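Local coordinates for L-aspartate semialdehyde sulfurtransferase (Methanocaldococcus jannaschii, PDB 3KPB), which probably condenses sulfide with aspartate semialdehyde to form homocysteine, together with MJ0099, and carries a C-terminal pair of CBS domains that binds S-adenosylmethionine and methylthioadenosine, at residues I53-A58 / E65-R70. Residues are numbered along the deposited sequence; the frame is centred on the assembly and turned at random.
With SAM (S-adenosylmethionine), chain E.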
ATOM      1  N   ILE A  53      -9.251   1.457  -0.710  1.00 13.42           N
ATOM      2  CA  ILE A  53      -9.751   2.825  -0.515  1.00 13.69           C
ATOM      3  C   ILE A  53      -9.561   3.628  -1.804  1.00 13.89           C
ATOM      4  O   ILE A  53     -10.498   4.258  -2.295  1.00 13.83           O
ATOM      5  CB  ILE A  53      -9.057   3.533   0.681  1.00 13.60           C
ATOM      6  CG1 ILE A  53      -9.283   2.754   1.991  1.00 13.49           C
ATOM      7  CG2 ILE A  53      -9.501   5.002   0.812  1.00 14.33           C
ATOM      8  CD1 ILE A  53     -10.753   2.565   2.422  1.00 13.83           C
ATOM      9  N   ALA A  54      -8.348   3.591  -2.358  1.00 14.18           N
ATOM     10  CA  ALA A  54      -8.077   4.213  -3.656  1.00 14.31           C
ATOM     11  C   ALA A  54      -8.993   3.670  -4.757  1.00 14.56           C
ATOM     12  O   ALA A  54      -9.530   4.441  -5.557  1.00 14.59           O
ATOM     13  CB  ALA A  54      -6.609   4.043  -4.044  1.00 14.33           C
ATOM     14  N   LYS A  55      -9.182   2.352  -4.790  1.00 14.73           N
ATOM     15  CA  LYS A  55     -10.015   1.722  -5.815  1.00 15.39           C
ATOM     16  C   LYS A  55     -11.472   2.192  -5.691  1.00 14.97           C
ATOM     17  O   LYS A  55     -12.121   2.490  -6.701  1.00 15.26           O
ATOM     18  CB  LYS A  55      -9.902   0.200  -5.706  1.00 15.91           C
ATOM     19  CG  LYS A  55     -10.069  -0.564  -7.010  1.00 18.03           C
ATOM     20  CD  LYS A  55      -9.324  -1.912  -6.958  1.00 20.30           C
ATOM     21  CE  LYS A  55      -9.818  -2.801  -5.818  1.00 21.43           C
ATOM     22  NZ  LYS A  55      -9.755  -4.257  -6.164  1.00 22.43           N
ATOM     23  N   ALA A  56     -11.967   2.289  -4.453  1.00 14.50           N
ATOM     24  CA  ALA A  56     -13.333   2.775  -4.189  1.00 14.66           C
ATOM     25  C   ALA A  56     -13.546   4.193  -4.708  1.00 15.13           C
ATOM     26  O   ALA A  56     -14.557   4.480  -5.351  1.00 15.50           O
ATOM     27  CB  ALA A  56     -13.666   2.696  -2.704  1.00 14.30           C
ATOM     28  N   LEU A  57     -12.584   5.070  -4.433  1.00 15.40           N
ATOM     29  CA  LEU A  57     -12.598   6.429  -4.969  1.00 16.06           C
ATOM     30  C   LEU A  57     -12.590   6.444  -6.495  1.00 16.76           C
ATOM     31  O   LEU A  57     -13.344   7.204  -7.112  1.00 17.13           O
ATOM     32  CB  LEU A  57     -11.427   7.251  -4.417  1.00 15.77           C
ATOM     33  CG  LEU A  57     -11.498   7.687  -2.953  1.00 16.52           C
ATOM     34  CD1 LEU A  57     -10.326   8.590  -2.638  1.00 17.56           C
ATOM     35  CD2 LEU A  57     -12.799   8.400  -2.609  1.00 17.70           C
ATOM     36  N   ALA A  58     -11.765   5.589  -7.103  1.00 17.62           N
ATOM     37  CA  ALA A  58     -11.644   5.542  -8.565  1.00 18.62           C
ATOM     38  C   ALA A  58     -12.909   5.012  -9.262  1.00 19.39           C
ATOM     39  O   ALA A  58     -13.237   5.441 -10.375  1.00 19.98           O
ATOM     40  CB  ALA A  58     -10.415   4.737  -8.977  1.00 18.55           C
ATOM     41  N   GLU A  65     -18.762  -2.651   1.261  1.00 17.01           N
ATOM     42  CA  GLU A  65     -19.147  -3.904   0.680  1.00 18.24           C
ATOM     43  C   GLU A  65     -19.108  -3.915  -0.852  1.00 17.88           C
ATOM     44  O   GLU A  65     -18.979  -4.976  -1.456  1.00 18.04           O
ATOM     45  CB  GLU A  65     -20.452  -4.388   1.265  1.00 18.95           C
ATOM     46  CG  GLU A  65     -21.685  -3.947   0.582  1.00 21.79           C
ATOM     47  CD  GLU A  65     -22.671  -5.072   0.620  1.00 25.05           C
ATOM     48  OE1 GLU A  65     -23.766  -4.888   1.183  1.00 26.33           O
ATOM     49  OE2 GLU A  65     -22.338  -6.165   0.108  1.00 26.38           O
ATOM     50  N   GLU A  66     -19.145  -2.735  -1.463  1.00 17.20           N
ATOM     51  CA  GLU A  66     -19.043  -2.622  -2.919  1.00 17.08           C
ATOM     52  C   GLU A  66     -17.623  -2.761  -3.456  1.00 16.59           C
ATOM     53  O   GLU A  66     -17.435  -2.915  -4.666  1.00 16.99           O
ATOM     54  CB  GLU A  66     -19.612  -1.291  -3.389  1.00 17.36           C
ATOM     55  CG  GLU A  66     -21.040  -1.067  -2.986  1.00 18.91           C
ATOM     56  CD  GLU A  66     -21.500   0.332  -3.302  1.00 21.39           C
ATOM     57  OE1 GLU A  66     -21.841   0.597  -4.474  1.00 22.77           O
ATOM     58  OE2 GLU A  66     -21.531   1.168  -2.376  1.00 22.59           O
ATOM     59  N   ILE A  67     -16.630  -2.704  -2.574  1.00 15.76           N
ATOM     60  CA  ILE A  67     -15.236  -2.701  -3.013  1.00 15.27           C
ATOM     61  C   ILE A  67     -14.370  -3.770  -2.348  1.00 14.89           C
ATOM     62  O   ILE A  67     -13.295  -4.091  -2.859  1.00 15.49           O
ATOM     63  CB  ILE A  67     -14.585  -1.292  -2.836  1.00 15.25           C
ATOM     64  CG1 ILE A  67     -13.390  -1.099  -3.784  1.00 15.61           C
ATOM     65  CG2 ILE A  67     -14.202  -1.028  -1.374  1.00 15.25           C
ATOM     66  CD1 ILE A  67     -13.777  -0.885  -5.241  1.00 16.66           C
ATOM     67  N   MET A  68     -14.821  -4.321  -1.224  1.00 14.62           N
ATOM     68  CA  MET A  68     -13.970  -5.250  -0.481  1.00 14.33           C
ATOM     69  C   MET A  68     -13.587  -6.459  -1.326  1.00 14.48           C
ATOM     70  O   MET A  68     -14.347  -6.891  -2.195  1.00 14.88           O
ATOM     71  CB  MET A  68     -14.631  -5.691   0.830  1.00 14.19           C
ATOM     72  CG  MET A  68     -15.926  -6.451   0.633  1.00 13.97           C
ATOM     73  SD  MET A  68     -16.757  -6.778   2.183  1.00 15.11           S
ATOM     74  CE  MET A  68     -18.063  -7.863   1.603  1.00 16.28           C
ATOM     75  N   THR A  69     -12.398  -6.994  -1.073  1.00 14.70           N
ATOM     76  CA  THR A  69     -11.968  -8.207  -1.750  1.00 15.09           C
ATOM     77  C   THR A  69     -12.668  -9.379  -1.069  1.00 15.63           C
ATOM     78  O   THR A  69     -12.533  -9.574   0.140  1.00 15.79           O
ATOM     79  CB  THR A  69     -10.440  -8.359  -1.703  1.00 14.98           C
ATOM     80  OG1 THR A  69      -9.848  -7.324  -2.498  1.00 15.14           O
ATOM     81  CG2 THR A  69     -10.009  -9.710  -2.258  1.00 15.45           C
ATOM     82  N   ARG A  70     -13.416 -10.153  -1.848  1.00 16.52           N
ATOM     83  CA  ARG A  70     -14.269 -11.194  -1.283  1.00 17.41           C
ATOM     84  C   ARG A  70     -13.620 -12.575  -1.199  1.00 17.70           C
ATOM     85  O   ARG A  70     -14.019 -13.389  -0.360  1.00 18.43           O
ATOM     86  CB  ARG A  70     -15.601 -11.253  -2.029  1.00 17.61           C
ATOM     87  CG  ARG A  70     -16.508 -10.071  -1.721  1.00 19.53           C
ATOM     88  CD  ARG A  70     -17.748 -10.091  -2.590  1.00 22.45           C
ATOM     89  NE  ARG A  70     -18.516  -8.851  -2.488  1.00 24.39           N
ATOM     90  CZ  ARG A  70     -19.652  -8.721  -1.808  1.00 25.46           C
ATOM     91  NH1 ARG A  70     -20.171  -9.759  -1.163  1.00 26.28           N
ATOM     92  NH2 ARG A  70     -20.280  -7.551  -1.776  1.00 25.96           N
TER
HETATM   93  N   SAM E1000      -0.110  -6.215  -0.284  0.50 26.15           N
HETATM   94  CA  SAM E1000      -0.809  -5.527  -1.381  0.50 26.06           C
HETATM   95  C   SAM E1000      -2.033  -4.789  -0.831  0.50 25.92           C
HETATM   96  O   SAM E1000      -1.993  -4.203   0.254  0.50 26.08           O
HETATM   97  OXT SAM E1000      -3.093  -4.752  -1.462  0.50 25.88           O
HETATM   98  CB  SAM E1000      -1.256  -6.554  -2.424  0.50 26.11           C
HETATM   99  CG  SAM E1000      -1.207  -5.963  -3.835  0.50 25.93           C
HETATM  100  SD  SAM E1000      -2.809  -6.076  -4.711  0.50 25.66           S
HETATM  101  CE  SAM E1000      -2.520  -4.919  -6.031  0.50 25.61           C
HETATM  102  C5' SAM E1000      -4.081  -5.168  -3.761  0.50 22.34           C
HETATM  103  C4' SAM E1000      -5.258  -6.054  -3.360  0.50 19.04           C
HETATM  104  O4' SAM E1000      -4.805  -7.134  -2.529  0.50 16.92           O
HETATM  105  C3' SAM E1000      -6.192  -5.241  -2.468  0.50 17.76           C
HETATM  106  O3' SAM E1000      -7.330  -4.867  -3.240  0.50 18.71           O
HETATM  107  C2' SAM E1000      -6.607  -6.213  -1.365  0.50 16.71           C
HETATM  108  O2' SAM E1000      -8.035  -6.322  -1.347  0.50 15.93           O
HETATM  109  C1' SAM E1000      -5.976  -7.537  -1.805  0.50 15.58           C
HETATM  110  N9  SAM E1000      -5.575  -8.296  -0.602  0.50 13.83           N
HETATM  111  C8  SAM E1000      -4.721  -7.889   0.340  0.50 13.15           C
HETATM  112  N7  SAM E1000      -4.611  -8.836   1.275  0.50 13.46           N
HETATM  113  C5  SAM E1000      -5.397  -9.851   0.923  0.50 13.52           C
HETATM  114  C6  SAM E1000      -5.692 -11.084   1.489  0.50 13.33           C
HETATM  115  N6  SAM E1000      -5.131 -11.468   2.632  0.50 13.78           N
HETATM  116  N1  SAM E1000      -6.556 -11.896   0.861  0.50 13.15           N
HETATM  117  C2  SAM E1000      -7.124 -11.534  -0.278  0.50 13.91           C
HETATM  118  N3  SAM E1000      -6.865 -10.364  -0.843  0.50 13.63           N
HETATM  119  C4  SAM E1000      -6.012  -9.506  -0.266  0.50 13.52           C
HETATM  120  O   HOH W   1     -11.282  -5.599  -4.004  1.00 20.59           O
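Ile67 lays both arms of its branched side chain on the helix residues Lys55 and Ala56. Its CG1 stands anti to the backbone N (chi1 -156°), which carries that arm onto the helix backbone, with CG1 3.7 Å from Ala56 N; CD1 crosses the root of the Lys55 side chain at a slant, 4.1 Å from Lys55 CB. The other arm, CG2, touches the Ala56 methyl, CG2 to CB 4.0 Å. Having no more than a CB, Ala56 lets the two backbones come close, its CA 5.9 Å from that of Ile67. No direct hydrogen bond joins the two segments; Ile48 of strand 44-48 also touches Ile67, and Ile20 of helix 20-30 touches Ala56. Cut back to an alanine, Ile67 would probably leave a gap over Ala56 and let the aliphatic part of Lys55 shift. Here the last helix of the first CBS motif, 50-58, meets the loop that links it to strand 75-76, within a tandem CBS pair whose cleft holds S-adenosylmethionine; on its other flank the helix packs against Leu57 and Ile28 of the second subunit. Beyond Ile67, the Lys55 chain bends near its end (chi3 59°) and brings NZ to a water that it donates to at 3.0 Å. The same water donates to Ile67 O and accepts from Thr69 OG1, so one molecule ties the lysine to two points of the loop. Thr69 OG1 in turn accepts a hydrogen bond from the ribose O2' of the ligand, its 2.4 Å too short to take at face value, while Thr69 CG2 comes within 3.5 Å of the adenine N3. Asp52, one helical turn before Lys55, also hydrogen-bonds the ligand and forms a long, weak ion pair with Lys55 NZ.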